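Local coordinates for protein peptidase M28 (Shewanella amazonensis SB2B, PDB 3IIB) that probably acts as a zinc-dependent carboxypeptidase or dipeptidase of the M28 family, carrying two zinc ions in its active site, at residues I26-S29 / L30-V34; A319-E322 / K323-I326. All blocks are in the same frame, centred on the assembly; numbering follows the deposited sequence.

Interaction 1 of 2, residues I26-S29 / L30-V34; sequences IVES and LTVEV
S29 and E33 sit one turn apart on helix 22-33, and the serine hydroxyl gives its proton to the glutamate: S29 OG lies 2.6 Å from E33 OE2. It meets that oxygen from above the carboxylate plane, 60° out of it. With OG opposite the backbone N (chi1 178°) and beside the carbonyl carbon, the hydroxyl lies on the side of the next turn. In the backbone, the bond from E33 N to S29 O, 2.8 Å, joins the same two residues. W50 NE1 and K54 NZ of helix 42-57 also bond to S29 OG, so this buried hydroxyl is gripped by three partners. L30 bonds through its N to I26 O, 3.0 Å, and carries its side chain onto W50 and R37.

On the adjoining side of the helix, E28 bends at chi2 (-86°) and brings its carboxylate beside V32, with E28 OE2 3.5 Å from V32 CG2. The acid's main partner is R215 of the second subunit, which forms salt bridges to both E28 and E33. T31 OG1 lies 2.8 Å from V27 O and T31 N 2.9 Å from it, reaching it from opposite faces of its plane.

Two acids 4.9 Å apart, E28 OE1 to E33 OE2, share one arginine across the dimer interface; its positive charge probably offsets their mutual repulsion and would be expected to favour the ionised form of both.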
loop_
_atom_site.group_PDB
_atom_site.type_symbol
_atom_site.label_atom_id
_atom_site.label_comp_id
_atom_site.label_asym_id
_atom_site.label_seq_id
_atom_site.Cartn_x
_atom_site.Cartn_y
_atom_site.Cartn_z
ATOM N N ILE A 26 -4.740 -23.806 4.189
ATOM C CA ILE A 26 -4.217 -24.181 2.878
ATOM C C ILE A 26 -3.584 -22.943 2.221
ATOM O O ILE A 26 -2.469 -23.013 1.668
ATOM C CB ILE A 26 -5.279 -24.809 1.966
ATOM C CG1 ILE A 26 -5.672 -26.191 2.494
ATOM C CG2 ILE A 26 -4.720 -24.981 0.588
ATOM C CD1 ILE A 26 -6.891 -26.792 1.823
ATOM N N VAL A 27 -4.253 -21.806 2.310
ATOM C CA VAL A 27 -3.691 -20.601 1.687
ATOM C C VAL A 27 -2.485 -20.044 2.478
ATOM O O VAL A 27 -1.505 -19.515 1.875
ATOM C CB VAL A 27 -4.728 -19.500 1.352
ATOM C CG1 VAL A 27 -5.452 -18.966 2.575
ATOM C CG2 VAL A 27 -4.017 -18.338 0.582
ATOM N N GLU A 28 -2.503 -20.225 3.796
ATOM C CA GLU A 28 -1.324 -19.858 4.609
ATOM C C GLU A 28 -0.145 -20.733 4.153
ATOM O O GLU A 28 0.954 -20.247 3.960
ATOM C CB GLU A 28 -1.591 -20.048 6.089
ATOM C CG GLU A 28 -0.525 -19.502 7.021
ATOM C CD GLU A 28 0.631 -20.473 7.299
ATOM O OE1 GLU A 28 0.615 -21.640 6.867
ATOM O OE2 GLU A 28 1.580 -20.038 7.985
ATOM N N SER A 29 -0.426 -22.016 3.937
ATOM C CA SER A 29 0.627 -22.947 3.542
ATOM C C SER A 29 1.254 -22.569 2.197
ATOM O O SER A 29 2.484 -22.558 2.029
ATOM C CB SER A 29 0.054 -24.348 3.540
ATOM O OG SER A 29 1.048 -25.287 3.119
ATOM N N LEU A 30 0.387 -22.239 1.243
ATOM C CA LEU A 30 0.825 -21.940 -0.108
ATOM C C LEU A 30 1.640 -20.644 -0.117
ATOM O O LEU A 30 2.751 -20.566 -0.684
ATOM C CB LEU A 30 -0.397 -21.831 -1.044
ATOM C CG LEU A 30 -0.168 -21.439 -2.521
ATOM C CD1 LEU A 30 0.873 -22.294 -3.256
ATOM C CD2 LEU A 30 -1.527 -21.418 -3.273
ATOM N N THR A 31 1.097 -19.617 0.532
ATOM C CA THR A 31 1.751 -18.300 0.497
ATOM C C THR A 31 3.068 -18.299 1.277
ATOM O O THR A 31 4.012 -17.605 0.886
ATOM C CB THR A 31 0.832 -17.158 0.976
ATOM O OG1 THR A 31 0.366 -17.450 2.298
ATOM C CG2 THR A 31 -0.368 -16.982 0.034
ATOM N N VAL A 32 3.167 -19.088 2.348
ATOM C CA VAL A 32 4.423 -19.171 3.125
ATOM C C VAL A 32 5.447 -20.125 2.509
ATOM O O VAL A 32 6.615 -19.756 2.353
ATOM C CB VAL A 32 4.151 -19.583 4.585
ATOM C CG1 VAL A 32 5.495 -19.799 5.375
ATOM C CG2 VAL A 32 3.235 -18.550 5.265
ATOM N N GLU A 33 5.004 -21.329 2.117
ATOM C CA GLU A 33 5.934 -22.389 1.704
ATOM C C GLU A 33 6.340 -22.330 0.206
ATOM O O GLU A 33 7.276 -23.015 -0.202
ATOM C CB GLU A 33 5.348 -23.749 2.040
ATOM C CG GLU A 33 4.994 -23.951 3.534
ATOM C CD GLU A 33 4.128 -25.171 3.758
ATOM O OE1 GLU A 33 4.282 -26.126 2.980
ATOM O OE2 GLU A 33 3.216 -25.158 4.634
ATOM N N VAL A 34 5.618 -21.524 -0.562
ATOM C CA VAL A 34 5.906 -21.252 -1.955
ATOM C C VAL A 34 6.051 -19.784 -2.193
ATOM O O VAL A 34 7.081 -19.368 -2.720
ATOM C CB VAL A 34 4.809 -21.836 -2.888
ATOM C CG1 VAL A 34 5.192 -21.696 -4.376
ATOM C CG2 VAL A 34 4.559 -23.302 -2.541
#

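Interaction 2 of 2, residues A319-E322 / K323-I326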
loop_
_atom_site.group_PDB
_atom_site.type_symbol
_atom_site.label_atom_id
_atom_site.label_comp_id
_atom_site.label_asym_id
_atom_site.label_seq_id
_atom_site.Cartn_x
_atom_site.Cartn_y
_atom_site.Cartn_z
ATOM N N ALA A 319 -12.221 -36.063 -25.192
ATOM C CA ALA A 319 -13.080 -37.261 -25.251
ATOM C C ALA A 319 -13.884 -37.452 -23.962
ATOM O O ALA A 319 -14.826 -38.219 -23.961
ATOM C CB ALA A 319 -12.258 -38.535 -25.510
ATOM N N GLU A 320 -13.459 -36.792 -22.871
ATOM C CA GLU A 320 -14.081 -36.903 -21.568
ATOM C C GLU A 320 -15.097 -35.785 -21.295
ATOM O O GLU A 320 -15.819 -35.835 -20.294
ATOM C CB GLU A 320 -12.993 -36.861 -20.495
ATOM C CG GLU A 320 -13.405 -37.442 -19.173
ATOM C CD GLU A 320 -12.376 -37.189 -18.058
ATOM O OE1 GLU A 320 -11.718 -36.120 -18.065
ATOM O OE2 GLU A 320 -12.279 -38.019 -17.113
ATOM N N LEU A 321 -15.124 -34.753 -22.133
ATOM C CA LEU A 321 -15.960 -33.561 -21.833
ATOM C C LEU A 321 -17.445 -33.865 -21.788
ATOM O O LEU A 321 -18.215 -33.223 -21.071
ATOM C CB LEU A 321 -15.715 -32.451 -22.860
ATOM C CG LEU A 321 -14.310 -31.813 -22.764
ATOM C CD1 LEU A 321 -14.161 -30.614 -23.693
ATOM C CD2 LEU A 321 -13.899 -31.414 -21.344
ATOM N N GLU A 322 -17.877 -34.821 -22.604
ATOM C CA GLU A 322 -19.277 -35.169 -22.600
ATOM C C GLU A 322 -19.702 -35.674 -21.234
ATOM O O GLU A 322 -20.856 -35.504 -20.848
ATOM C CB GLU A 322 -19.542 -36.247 -23.651
ATOM C CG GLU A 322 -20.977 -36.447 -23.966
ATOM C CD GLU A 322 -21.133 -37.161 -25.301
ATOM O OE1 GLU A 322 -21.094 -38.416 -25.303
ATOM O OE2 GLU A 322 -21.353 -36.468 -26.322
ATOM N N LYS A 323 -18.781 -36.305 -20.513
ATOM C CA LYS A 323 -19.039 -36.784 -19.156
ATOM C C LYS A 323 -18.764 -35.757 -18.040
ATOM O O LYS A 323 -18.900 -36.076 -16.871
ATOM C CB LYS A 323 -18.245 -38.070 -18.911
ATOM C CG LYS A 323 -18.841 -39.307 -19.605
ATOM C CD LYS A 323 -20.130 -39.754 -18.918
ATOM C CE LYS A 323 -20.690 -41.028 -19.536
ATOM N NZ LYS A 323 -21.851 -41.567 -18.770
ATOM N N HIS A 324 -18.355 -34.535 -18.386
ATOM C CA HIS A 324 -18.246 -33.440 -17.419
ATOM C C HIS A 324 -19.640 -32.921 -17.152
ATOM O O HIS A 324 -20.295 -32.399 -18.045
ATOM C CB HIS A 324 -17.354 -32.314 -17.919
ATOM C CG HIS A 324 -15.908 -32.606 -17.764
ATOM N ND1 HIS A 324 -15.321 -33.726 -18.319
ATOM C CD2 HIS A 324 -14.937 -31.973 -17.064
ATOM C CE1 HIS A 324 -14.043 -33.744 -17.994
ATOM N NE2 HIS A 324 -13.785 -32.703 -17.220
ATOM N N TYR A 325 -20.140 -33.149 -15.961
ATOM C CA TYR A 325 -21.504 -32.765 -15.640
ATOM C C TYR A 325 -21.624 -31.232 -15.582
ATOM O O TYR A 325 -22.514 -30.645 -16.194
ATOM C CB TYR A 325 -21.897 -33.420 -14.326
ATOM C CG TYR A 325 -23.326 -33.150 -13.908
ATOM C CD1 TYR A 325 -24.405 -33.605 -14.671
ATOM C CD2 TYR A 325 -23.592 -32.480 -12.730
ATOM C CE1 TYR A 325 -25.721 -33.351 -14.262
ATOM C CE2 TYR A 325 -24.915 -32.200 -12.336
ATOM C CZ TYR A 325 -25.938 -32.667 -13.084
ATOM O OH TYR A 325 -27.215 -32.366 -12.661
ATOM N N ILE A 326 -20.723 -30.602 -14.828
ATOM C CA ILE A 326 -20.685 -29.154 -14.673
ATOM C C ILE A 326 -19.310 -28.790 -14.214
ATOM O O ILE A 326 -18.636 -29.600 -13.560
ATOM C CB ILE A 326 -21.754 -28.657 -13.687
ATOM C CG1 ILE A 326 -21.912 -27.129 -13.778
ATOM C CG2 ILE A 326 -21.409 -29.088 -12.258
ATOM C CD1 ILE A 326 -23.318 -26.622 -13.333
HETATM O O HOH W 1 -17.103 -38.377 -22.229
HETATM O O HOH W 2 -22.567 -34.895 -18.700
#
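H324 folds back onto the turn before it and is held by E320 and L321. Its ring nitrogen ND1 donates to the backbone O of E320 at 2.9 Å; the oxygen lies in the ring plane, while the nitrogen stands above the carbonyl plane, 56° out of it. L321 lays its CD2 methyl over one ring face, 4.1 Å from the centroid and close to the normal, a CH-pi contact. The E320 side chain runs past the ring with its carboxylate plane turned 71° to it, and E320 OE1 comes within 3.3 Å of H324 CE1.

The backbone fixes this pose: H324 N bonds to L321 O at 3.0 Å, K323 N makes a weak bond to E320 O, and a water accepting weakly from K323 N donates to A319 O. CG of H324 lies anti to the carbonyl carbon and beside the backbone N (chi1 -80°), which turns the ring back over the preceding turn. Y313 takes up NE2, and R296 forms a salt bridge with E320. With H324 replaced by an alanine, the E320 carbonyl would probably lose its ring donor, the Y313 hydroxyl its partner, and a gap would open beside the L321 methyl.

The turn leads from helix 308-316 into strand 324-329, which pairs in parallel with strand 247-257. K323, modelled in two conformers, forms in one of them a salt bridge to D249 of that strand, H324 packs on I251 and L253, and farther along I326 meets helix 413-432.

Both interactions are local, within single continuous runs of chain, and they share no helix or strand; their centres lie 32 Å apart and their nearest atoms about 20 Å. Interaction 1 is mostly buried, on a regular helix pressed against two other helices and the second subunit, with L30 about 11 Å from a bound zinc. Interaction 2 is partly buried, away from the annotated sites and untouched by the other subunit, where a turn enters strand 324-329 of the large mixed sheet. Their chemistry follows: in the first, hydroxyls and carboxylates ride on an intact helical ladder, whereas in the second an imidazole, a methyl and waters organise an irregular backbone.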